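Local coordinates for protein NAD-dependent aldehyde dehydrogenase (Burkholderia multivorans, PDB 5UJU) that probably oxidises aldehydes to carboxylic acids with NAD+ as the electron acceptor, possibly including L-glutamate gamma-semialdehyde, at residues A[80-85]-A[141-146]; A[90-95]-A[270-275]; A[249-254]-A[266-271]. One frame throughout, in Å; residues are numbered along the deposited sequence. Where two conformers were deposited one is given.

How the interactions relate
The three contacts join up through Tyr-92 and Leu-270. Interactions 1 and 2, their centres about 17 Å apart, touch where Glu-80 OE1 and Tyr-92 OH lie 2.6 Å apart, a probable hydrogen bond. Interactions 2 and 3, with centres about 12 Å apart, share Leu-270 and Leu-271; Leu-270 turns CD2 to Tyr-92 and CD1 to Val-251. Interactions 1 and 3 do not touch: their centres are about 21 Å apart and their nearest atoms about 7 Å. Helix 245-260 is common ground, meeting Thr-144 through Pro-246, Tyr-92 through Leu-245 and Ala-248, and Val-268 through Val-251. None of the segments includes Gly-348 or Gly-458, which mark the sodium site.

Interaction 1 (A[80-85]-A[141-146]); sequences ERSPYG and VMHTTG
A buried loop-to-helix-end contact: Ser-82, Pro-83 and Tyr-84, in the loop between strands 76-77 and 92-93, press on the last turn of helix 134-145. Ser-82 OG and His-143 ND1 share a hydrogen bond of 2.9 Å, the hydroxyl in plane at the imidazole edge. With OG anti to the backbone N (chi1 169°), the same oxygen accepts from Tyr-84 N at 3.0 Å, closing an ST turn. The Tyr-84 edge and His-143 face form an offset edge-to-face pair, planes at 74°. Over one face of the phenol the extended Met-142 chain sets CE 4.0 Å from the Tyr-84 ring centroid and 13° off its normal, a CH-pi contact; Met-142 SD, 5.2 Å from the same centroid, comes in obliquely as a Met-aromatic contact, and nearer the backbone Met-142 CG meets Tyr-84 CE2 at 3.6 Å. Pro-83 CG rests 3.5 Å from the backbone N of Gly-146, which leaves the helix with positive phi. Glu-80 OE1 bonds to Tyr-92 OH and OE2 to the backbone N of Ile-244 and Leu-245; OE2 also touches Thr-144 CG2. Nearby, Phe-58 lies nearly parallel to the His-143 ring, helix 149-156 packs on Met-142, and helix 245-260 meets Thr-144 through Pro-246.

Interaction 2 (A[90-95]-A[270-275]); sequences IRYPKS and LLATEP
Tyr-92 and Arg-91, on and beside the short strand paired antiparallel with strand 76-77, meet the loop that leaves strand 268-270 of the probable coenzyme-binding domain. The segments run 112° apart. Tyr-92 CB meets Ala-272 CB at 3.6 Å, and the methyl also reaches CG and CD2 of the ring obliquely; Tyr-92 CD1 reaches Leu-270 CD2 at 4.2 Å. Leu-271 CD1 abuts the carbonyl O of Ser-95 at 3.3 Å. At the other end Arg-91 doubles back through chi2 and chi3 (-73° and -78°), which brings NH1 to a salt bridge of 3.2 Å with Glu-274 OE2; the guanidinium and carboxylate meet obliquely. Gly-78 ties both ends of this bridge, its O accepting from Arg-91 NH1 and its N donating to Glu-274 OE2, while Thr-76 OG1 accepts from Arg-91 NE. Between the backbones, water 1 joins Ser-95 N to Ala-272 O (2.7 Å from the water), and water 2 lies 2.8 Å from Pro-93 O and 2.6 Å from Leu-270 O and accepts from Ala-272 N. The chemistry is thus split: a methyl-and-ring patch, water in place of direct hydrogen bonds, and a partly exposed ion pair whose two ends are also held by Gly-78.

Interaction 3 (A[249-254]-A[266-271]); sequences ITVRIA and NVVTLL
No flat side chain enters the meeting of Val-251 with Val-268 and Leu-270. The Arg-252 guanidinium takes no part in the contact; in the conformer given, one of two, Ile-249 O lies 4.2 Å above one face of it, near the margin, a placement that remains doubtful. The contact itself is made of branched aliphatic groups between helix 245-260 and strand 268-270, the helix and second strand of a beta-alpha-beta crossover that starts at strand 234-238. The axes of these short segments approach to 8.1 Å and run 150° apart, near antiparallel, as expected when the helix returns the chain over the sheet, antiparallel to the strands. Val-251 faces the strand with both methyls. Its CG1, anti to the backbone N (chi1 169°), and its CG2 straddle Val-268 CG1, each at 3.8 Å. Val-251 CG2 also meets Leu-270 CD1 at 4.0 Å, while CG1 lies 4.1 Å from the carbonyl carbon of Thr-269. One helical turn on, Ala-254 CB comes up to Val-268 CG2 at 4.4 Å, a looser touch at the margin. Val-237 of strand 234-238 also touches Val-251, and Leu-229 of helix 217-230 touches Val-268. No hydrogen bond crosses the contact, and the carbonyl O of Val-268 is taken up by Arg-255 NH1. Cohesion here therefore rests on dispersion and the exclusion of water, without directional bonds.

Interaction 1 (A[80-85]-A[141-146])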
loop_
_atom_site.group_PDB
_atom_site.type_symbol
_atom_site.label_atom_id
_atom_site.label_comp_id
_atom_site.label_asym_id
_atom_site.label_seq_id
_atom_site.Cartn_x
_atom_site.Cartn_y
_atom_site.Cartn_z
ATOM N N GLU A 80 -0.048 -35.433 2.976
ATOM C CA GLU A 80 0.006 -35.227 1.531
ATOM C C GLU A 80 -0.169 -36.542 0.776
ATOM O O GLU A 80 0.336 -37.589 1.190
ATOM C CB GLU A 80 1.335 -34.600 1.117
ATOM C CG GLU A 80 1.598 -33.201 1.627
ATOM C CD GLU A 80 3.093 -32.882 1.573
ATOM O OE1 GLU A 80 3.871 -33.571 2.267
ATOM O OE2 GLU A 80 3.495 -31.972 0.822
ATOM N N ARG A 81 -0.873 -36.469 -0.358
ATOM C CA ARG A 81 -1.067 -37.591 -1.269
ATOM C C ARG A 81 -0.696 -37.156 -2.678
ATOM O O ARG A 81 -1.031 -36.049 -3.098
ATOM C CB ARG A 81 -2.520 -38.082 -1.248
ATOM C CG ARG A 81 -3.065 -38.322 0.150
ATOM C CD ARG A 81 -2.602 -39.666 0.705
ATOM N NE ARG A 81 -3.042 -39.872 2.086
ATOM C CZ ARG A 81 -2.232 -39.850 3.144
ATOM N NH1 ARG A 81 -0.926 -39.650 2.992
ATOM N NH2 ARG A 81 -2.724 -40.038 4.361
ATOM N N SER A 82 -0.019 -38.025 -3.406
ATOM C CA SER A 82 0.386 -37.702 -4.768
ATOM C C SER A 82 -0.785 -37.892 -5.732
ATOM O O SER A 82 -1.385 -38.971 -5.761
ATOM C CB SER A 82 1.529 -38.599 -5.197
ATOM O OG SER A 82 1.756 -38.476 -6.588
ATOM N N PRO A 83 -1.128 -36.888 -6.547
ATOM C CA PRO A 83 -2.151 -37.120 -7.582
ATOM C C PRO A 83 -1.765 -38.210 -8.563
ATOM O O PRO A 83 -2.641 -38.733 -9.263
ATOM C CB PRO A 83 -2.281 -35.750 -8.267
ATOM C CG PRO A 83 -1.898 -34.766 -7.188
ATOM C CD PRO A 83 -0.763 -35.461 -6.451
ATOM N N TYR A 84 -0.489 -38.592 -8.615
ATOM C CA TYR A 84 -0.047 -39.680 -9.471
ATOM C C TYR A 84 -0.118 -41.042 -8.791
ATOM O O TYR A 84 0.196 -42.057 -9.426
ATOM C CB TYR A 84 1.365 -39.390 -9.986
ATOM C CG TYR A 84 1.361 -38.264 -10.999
ATOM C CD1 TYR A 84 0.972 -38.501 -12.313
ATOM C CD2 TYR A 84 1.689 -36.956 -10.638
ATOM C CE1 TYR A 84 0.946 -37.483 -13.249
ATOM C CE2 TYR A 84 1.669 -35.916 -11.587
ATOM C CZ TYR A 84 1.283 -36.198 -12.887
ATOM O OH TYR A 84 1.244 -35.208 -13.850
ATOM N N GLY A 85 -0.564 -41.098 -7.540
ATOM C CA GLY A 85 -0.772 -42.368 -6.881
ATOM C C GLY A 85 0.457 -42.959 -6.229
ATOM O O GLY A 85 0.384 -44.080 -5.716
ATOM N N VAL A 141 6.802 -30.765 -6.443
ATOM C CA VAL A 141 5.609 -30.106 -6.969
ATOM C C VAL A 141 4.756 -31.099 -7.757
ATOM O O VAL A 141 3.526 -31.147 -7.603
ATOM C CB VAL A 141 6.032 -28.884 -7.812
ATOM C CG1 VAL A 141 4.889 -28.395 -8.732
ATOM C CG2 VAL A 141 6.524 -27.756 -6.878
ATOM N N MET A 142 5.404 -31.923 -8.586
ATOM C CA MET A 142 4.695 -32.921 -9.377
ATOM C C MET A 142 3.859 -33.832 -8.489
ATOM O O MET A 142 2.674 -34.054 -8.755
ATOM C CB MET A 142 5.701 -33.737 -10.194
ATOM C CG MET A 142 5.099 -34.884 -11.000
ATOM S SD MET A 142 6.329 -35.783 -11.967
ATOM C CE MET A 142 5.321 -37.141 -12.563
ATOM N N HIS A 143 4.445 -34.337 -7.402
ATOM C CA HIS A 143 3.747 -35.308 -6.574
ATOM C C HIS A 143 2.986 -34.677 -5.420
ATOM O O HIS A 143 2.562 -35.392 -4.509
ATOM C CB HIS A 143 4.719 -36.383 -6.086
ATOM C CG HIS A 143 5.173 -37.281 -7.192
ATOM N ND1 HIS A 143 4.335 -38.203 -7.782
ATOM C CD2 HIS A 143 6.344 -37.349 -7.870
ATOM C CE1 HIS A 143 4.985 -38.832 -8.744
ATOM N NE2 HIS A 143 6.205 -38.330 -8.821
ATOM N N THR A 144 2.762 -33.372 -5.456
ATOM C CA THR A 144 1.730 -32.807 -4.597
ATOM C C THR A 144 0.631 -32.123 -5.385
ATOM O O THR A 144 -0.546 -32.303 -5.068
ATOM C CB THR A 144 2.314 -31.801 -3.577
ATOM O OG1 THR A 144 3.101 -30.813 -4.251
ATOM C CG2 THR A 144 3.167 -32.522 -2.567
ATOM N N THR A 145 0.987 -31.355 -6.415
ATOM C CA THR A 145 0.013 -30.591 -7.186
ATOM C C THR A 145 -0.563 -31.363 -8.362
ATOM O O THR A 145 -1.636 -30.999 -8.852
ATOM C CB THR A 145 0.646 -29.307 -7.727
ATOM O OG1 THR A 145 1.576 -29.638 -8.772
ATOM C CG2 THR A 145 1.375 -28.569 -6.612
ATOM N N GLY A 146 0.131 -32.389 -8.842
ATOM C CA GLY A 146 -0.295 -33.119 -10.017
ATOM C C GLY A 146 0.184 -32.547 -11.332
ATOM O O GLY A 146 -0.185 -33.078 -12.394
#

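Interaction 2 (A[90-95]-A[270-275])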
loop_
_atom_site.group_PDB
_atom_site.type_symbol
_atom_site.label_atom_id
_atom_site.label_comp_id
_atom_site.label_asym_id
_atom_site.label_seq_id
_atom_site.Cartn_x
_atom_site.Cartn_y
_atom_site.Cartn_z
ATOM N N ILE A 90 5.110 -38.623 3.880
ATOM C CA ILE A 90 5.994 -37.587 4.401
ATOM C C ILE A 90 5.383 -37.015 5.668
ATOM O O ILE A 90 4.169 -36.794 5.732
ATOM C CB ILE A 90 6.212 -36.472 3.371
ATOM C CG1 ILE A 90 6.743 -37.033 2.049
ATOM C CG2 ILE A 90 7.137 -35.420 3.951
ATOM C CD1 ILE A 90 6.564 -36.059 0.915
ATOM N N ARG A 91 6.214 -36.785 6.689
ATOM C CA ARG A 91 5.775 -36.096 7.894
ATOM C C ARG A 91 6.694 -34.911 8.159
ATOM O O ARG A 91 7.842 -34.873 7.706
ATOM C CB ARG A 91 5.739 -37.043 9.103
ATOM C CG ARG A 91 4.844 -38.265 8.890
ATOM C CD ARG A 91 3.348 -37.919 8.926
ATOM N NE ARG A 91 2.914 -37.750 10.313
ATOM C CZ ARG A 91 1.655 -37.563 10.709
ATOM N NH1 ARG A 91 0.656 -37.516 9.826
ATOM N NH2 ARG A 91 1.396 -37.433 12.002
ATOM N N TYR A 92 6.166 -33.930 8.884
ATOM C CA TYR A 92 6.887 -32.723 9.265
ATOM C C TYR A 92 6.798 -32.515 10.769
ATOM O O TYR A 92 5.813 -32.922 11.396
ATOM C CB TYR A 92 6.314 -31.499 8.532
ATOM C CG TYR A 92 6.235 -31.728 7.045
ATOM C CD1 TYR A 92 7.315 -31.431 6.229
ATOM C CD2 TYR A 92 5.081 -32.257 6.458
ATOM C CE1 TYR A 92 7.263 -31.658 4.868
ATOM C CE2 TYR A 92 5.019 -32.500 5.094
ATOM C CZ TYR A 92 6.105 -32.187 4.306
ATOM O OH TYR A 92 6.050 -32.409 2.952
ATOM N N PRO A 93 7.808 -31.894 11.382
ATOM C CA PRO A 93 7.715 -31.616 12.823
ATOM C C PRO A 93 6.580 -30.647 13.099
ATOM O O PRO A 93 6.476 -29.595 12.468
ATOM C CB PRO A 93 9.086 -31.012 13.163
ATOM C CG PRO A 93 9.600 -30.454 11.871
ATOM C CD PRO A 93 9.043 -31.358 10.783
ATOM N N LYS A 94 5.717 -31.012 14.044
ATOM C CA LYS A 94 4.560 -30.181 14.369
ATOM C C LYS A 94 4.948 -29.090 15.373
ATOM O O LYS A 94 5.463 -29.389 16.459
ATOM C CB LYS A 94 3.439 -31.052 14.923
ATOM C CG LYS A 94 2.140 -30.308 15.200
ATOM C CD LYS A 94 1.099 -31.260 15.767
ATOM C CE LYS A 94 -0.073 -30.516 16.400
ATOM N NZ LYS A 94 -1.179 -30.258 15.454
ATOM N N SER A 95 4.730 -27.829 15.004
ATOM C CA SER A 95 4.976 -26.689 15.878
ATOM C C SER A 95 3.681 -25.922 16.092
ATOM O O SER A 95 2.755 -25.993 15.285
ATOM C CB SER A 95 6.029 -25.736 15.304
ATOM O OG SER A 95 7.204 -26.431 14.952
ATOM N N LEU A 270 8.461 -23.057 9.282
ATOM C CA LEU A 270 7.476 -23.808 8.512
ATOM C C LEU A 270 6.394 -24.310 9.453
ATOM O O LEU A 270 6.682 -25.074 10.379
ATOM C CB LEU A 270 8.129 -24.993 7.796
ATOM C CG LEU A 270 7.130 -25.817 6.986
ATOM C CD1 LEU A 270 6.915 -25.159 5.612
ATOM C CD2 LEU A 270 7.565 -27.288 6.858
ATOM N N LEU A 271 5.155 -23.908 9.210
ATOM C CA LEU A 271 4.025 -24.365 10.010
ATOM C C LEU A 271 3.240 -25.362 9.146
ATOM O O LEU A 271 2.307 -24.989 8.429
ATOM C CB LEU A 271 3.158 -23.179 10.466
ATOM C CG LEU A 271 1.904 -23.521 11.299
ATOM C CD1 LEU A 271 2.313 -24.187 12.578
ATOM C CD2 LEU A 271 1.047 -22.296 11.597
ATOM N N ALA A 272 3.638 -26.629 9.205
ATOM C CA ALA A 272 2.917 -27.679 8.502
ATOM C C ALA A 272 1.670 -28.039 9.288
ATOM O O ALA A 272 1.673 -27.999 10.522
ATOM C CB ALA A 272 3.795 -28.912 8.319
ATOM N N THR A 273 0.595 -28.371 8.572
ATOM C CA THR A 273 -0.676 -28.671 9.213
ATOM C C THR A 273 -1.334 -29.874 8.548
ATOM O O THR A 273 -0.959 -30.307 7.450
ATOM C CB THR A 273 -1.633 -27.465 9.161
ATOM O OG1 THR A 273 -1.912 -27.130 7.794
ATOM C CG2 THR A 273 -1.014 -26.257 9.826
ATOM N N GLU A 274 -2.370 -30.374 9.212
ATOM C CA GLU A 274 -3.273 -31.371 8.675
ATOM C C GLU A 274 -4.485 -30.653 8.109
ATOM O O GLU A 274 -4.749 -29.500 8.458
ATOM C CB GLU A 274 -3.744 -32.329 9.781
ATOM C CG GLU A 274 -2.688 -33.196 10.452
ATOM C CD GLU A 274 -2.317 -34.453 9.690
ATOM O OE1 GLU A 274 -3.199 -35.056 9.053
ATOM O OE2 GLU A 274 -1.138 -34.852 9.751
ATOM N N PRO A 275 -5.246 -31.298 7.226
ATOM C CA PRO A 275 -6.413 -30.641 6.632
ATOM C C PRO A 275 -7.462 -30.260 7.666
ATOM O O PRO A 275 -7.542 -30.832 8.759
ATOM C CB PRO A 275 -6.956 -31.697 5.660
ATOM C CG PRO A 275 -5.763 -32.510 5.313
ATOM C CD PRO A 275 -4.980 -32.599 6.592
HETATM O O HOH W 1 3.826 -27.590 12.168
HETATM O O HOH W 2 6.424 -27.689 10.440
HETATM O O HOH W 3 -0.036 -28.384 12.735
#

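Interaction 3 (A[249-254]-A[266-271])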
loop_
_atom_site.group_PDB
_atom_site.type_symbol
_atom_site.label_atom_id
_atom_site.label_comp_id
_atom_site.label_asym_id
_atom_site.label_seq_id
_atom_site.Cartn_x
_atom_site.Cartn_y
_atom_site.Cartn_z
ATOM N N ILE A 249 11.036 -27.746 1.499
ATOM C CA ILE A 249 12.355 -27.673 0.873
ATOM C C ILE A 249 12.822 -26.225 0.805
ATOM O O ILE A 249 13.981 -25.917 1.108
ATOM C CB ILE A 249 12.319 -28.313 -0.530
ATOM C CG1 ILE A 249 12.028 -29.808 -0.453
ATOM C CG2 ILE A 249 13.616 -28.055 -1.285
ATOM C CD1 ILE A 249 11.686 -30.402 -1.818
ATOM N N THR A 250 11.917 -25.315 0.407
ATOM C CA THR A 250 12.251 -23.895 0.306
ATOM C C THR A 250 12.679 -23.325 1.661
ATOM O O THR A 250 13.694 -22.621 1.769
ATOM C CB THR A 250 11.049 -23.115 -0.241
ATOM O OG1 THR A 250 10.681 -23.612 -1.545
ATOM C CG2 THR A 250 11.412 -21.654 -0.371
ATOM N N VAL A 251 11.895 -23.592 2.701
ATOM C CA VAL A 251 12.241 -23.103 4.030
ATOM C C VAL A 251 13.589 -23.664 4.480
ATOM O O VAL A 251 14.420 -22.936 5.031
ATOM C CB VAL A 251 11.124 -23.437 5.032
ATOM C CG1 VAL A 251 11.619 -23.167 6.455
ATOM C CG2 VAL A 251 9.867 -22.604 4.722
ATOM N N ARG A 252 13.829 -24.958 4.244
ATOM C CA ARG A 252 15.110 -25.566 4.613
ATOM C C ARG A 252 16.279 -24.808 3.990
ATOM O O ARG A 252 17.269 -24.494 4.664
ATOM C CB ARG A 252 15.128 -27.038 4.179
ATOM C CG ARG A 252 16.426 -27.816 4.505
ATOM C CD ARG A 252 16.571 -29.077 3.613
ATOM N NE ARG A 252 16.982 -28.768 2.240
ATOM C CZ ARG A 252 16.642 -29.481 1.164
ATOM N NH1 ARG A 252 15.878 -30.561 1.279
ATOM N NH2 ARG A 252 17.073 -29.116 -0.036
ATOM N N ILE A 253 16.183 -24.513 2.695
ATOM C CA ILE A 253 17.271 -23.830 2.005
ATOM C C ILE A 253 17.412 -22.397 2.508
ATOM O O ILE A 253 18.532 -21.907 2.716
ATOM C CB ILE A 253 17.054 -23.900 0.481
ATOM C CG1 ILE A 253 17.195 -25.353 0.004
ATOM C CG2 ILE A 253 18.053 -23.024 -0.236
ATOM C CD1 ILE A 253 16.869 -25.571 -1.502
ATOM N N ALA A 254 16.285 -21.710 2.748
ATOM C CA ALA A 254 16.339 -20.367 3.321
ATOM C C ALA A 254 17.068 -20.363 4.662
ATOM O O ALA A 254 17.905 -19.491 4.917
ATOM C CB ALA A 254 14.930 -19.805 3.514
ATOM N N ASN A 266 15.517 -19.081 12.470
ATOM C CA ASN A 266 14.087 -18.885 12.682
ATOM C C ASN A 266 13.560 -17.575 12.104
ATOM O O ASN A 266 12.388 -17.262 12.328
ATOM C CB ASN A 266 13.770 -18.968 14.168
ATOM C CG ASN A 266 14.024 -20.345 14.711
ATOM O OD1 ASN A 266 13.821 -21.328 14.006
ATOM N ND2 ASN A 266 14.499 -20.430 15.955
ATOM N N VAL A 267 14.379 -16.792 11.401
ATOM C CA VAL A 267 13.814 -15.766 10.527
ATOM C C VAL A 267 12.760 -16.380 9.604
ATOM O O VAL A 267 11.744 -15.742 9.311
ATOM C CB VAL A 267 14.941 -15.050 9.744
ATOM C CG1 VAL A 267 14.367 -14.205 8.592
ATOM C CG2 VAL A 267 15.733 -14.145 10.698
ATOM N N VAL A 268 12.935 -17.645 9.197
ATOM C CA VAL A 268 11.941 -18.353 8.381
ATOM C C VAL A 268 11.612 -19.690 9.038
ATOM O O VAL A 268 12.513 -20.505 9.277
ATOM C CB VAL A 268 12.430 -18.576 6.941
ATOM C CG1 VAL A 268 11.393 -19.371 6.149
ATOM C CG2 VAL A 268 12.715 -17.242 6.275
ATOM N N THR A 269 10.321 -19.927 9.308
ATOM C CA THR A 269 9.864 -21.186 9.889
ATOM C C THR A 269 8.734 -21.776 9.051
ATOM O O THR A 269 8.119 -21.095 8.223
ATOM C CB THR A 269 9.385 -21.020 11.341
ATOM O OG1 THR A 269 8.403 -19.983 11.415
ATOM C CG2 THR A 269 10.567 -20.676 12.262
ATOM N N LEU A 270 8.461 -23.057 9.282
ATOM C CA LEU A 270 7.476 -23.808 8.512
ATOM C C LEU A 270 6.394 -24.310 9.453
ATOM O O LEU A 270 6.682 -25.074 10.379
ATOM C CB LEU A 270 8.129 -24.993 7.796
ATOM C CG LEU A 270 7.130 -25.817 6.986
ATOM C CD1 LEU A 270 6.915 -25.159 5.612
ATOM C CD2 LEU A 270 7.565 -27.288 6.858
ATOM N N LEU A 271 5.155 -23.908 9.210
ATOM C CA LEU A 271 4.025 -24.365 10.010
ATOM C C LEU A 271 3.240 -25.362 9.146
ATOM O O LEU A 271 2.307 -24.989 8.429
ATOM C CB LEU A 271 3.158 -23.179 10.466
ATOM C CG LEU A 271 1.904 -23.521 11.299
ATOM C CD1 LEU A 271 2.313 -24.187 12.578
ATOM C CD2 LEU A 271 1.047 -22.296 11.597
#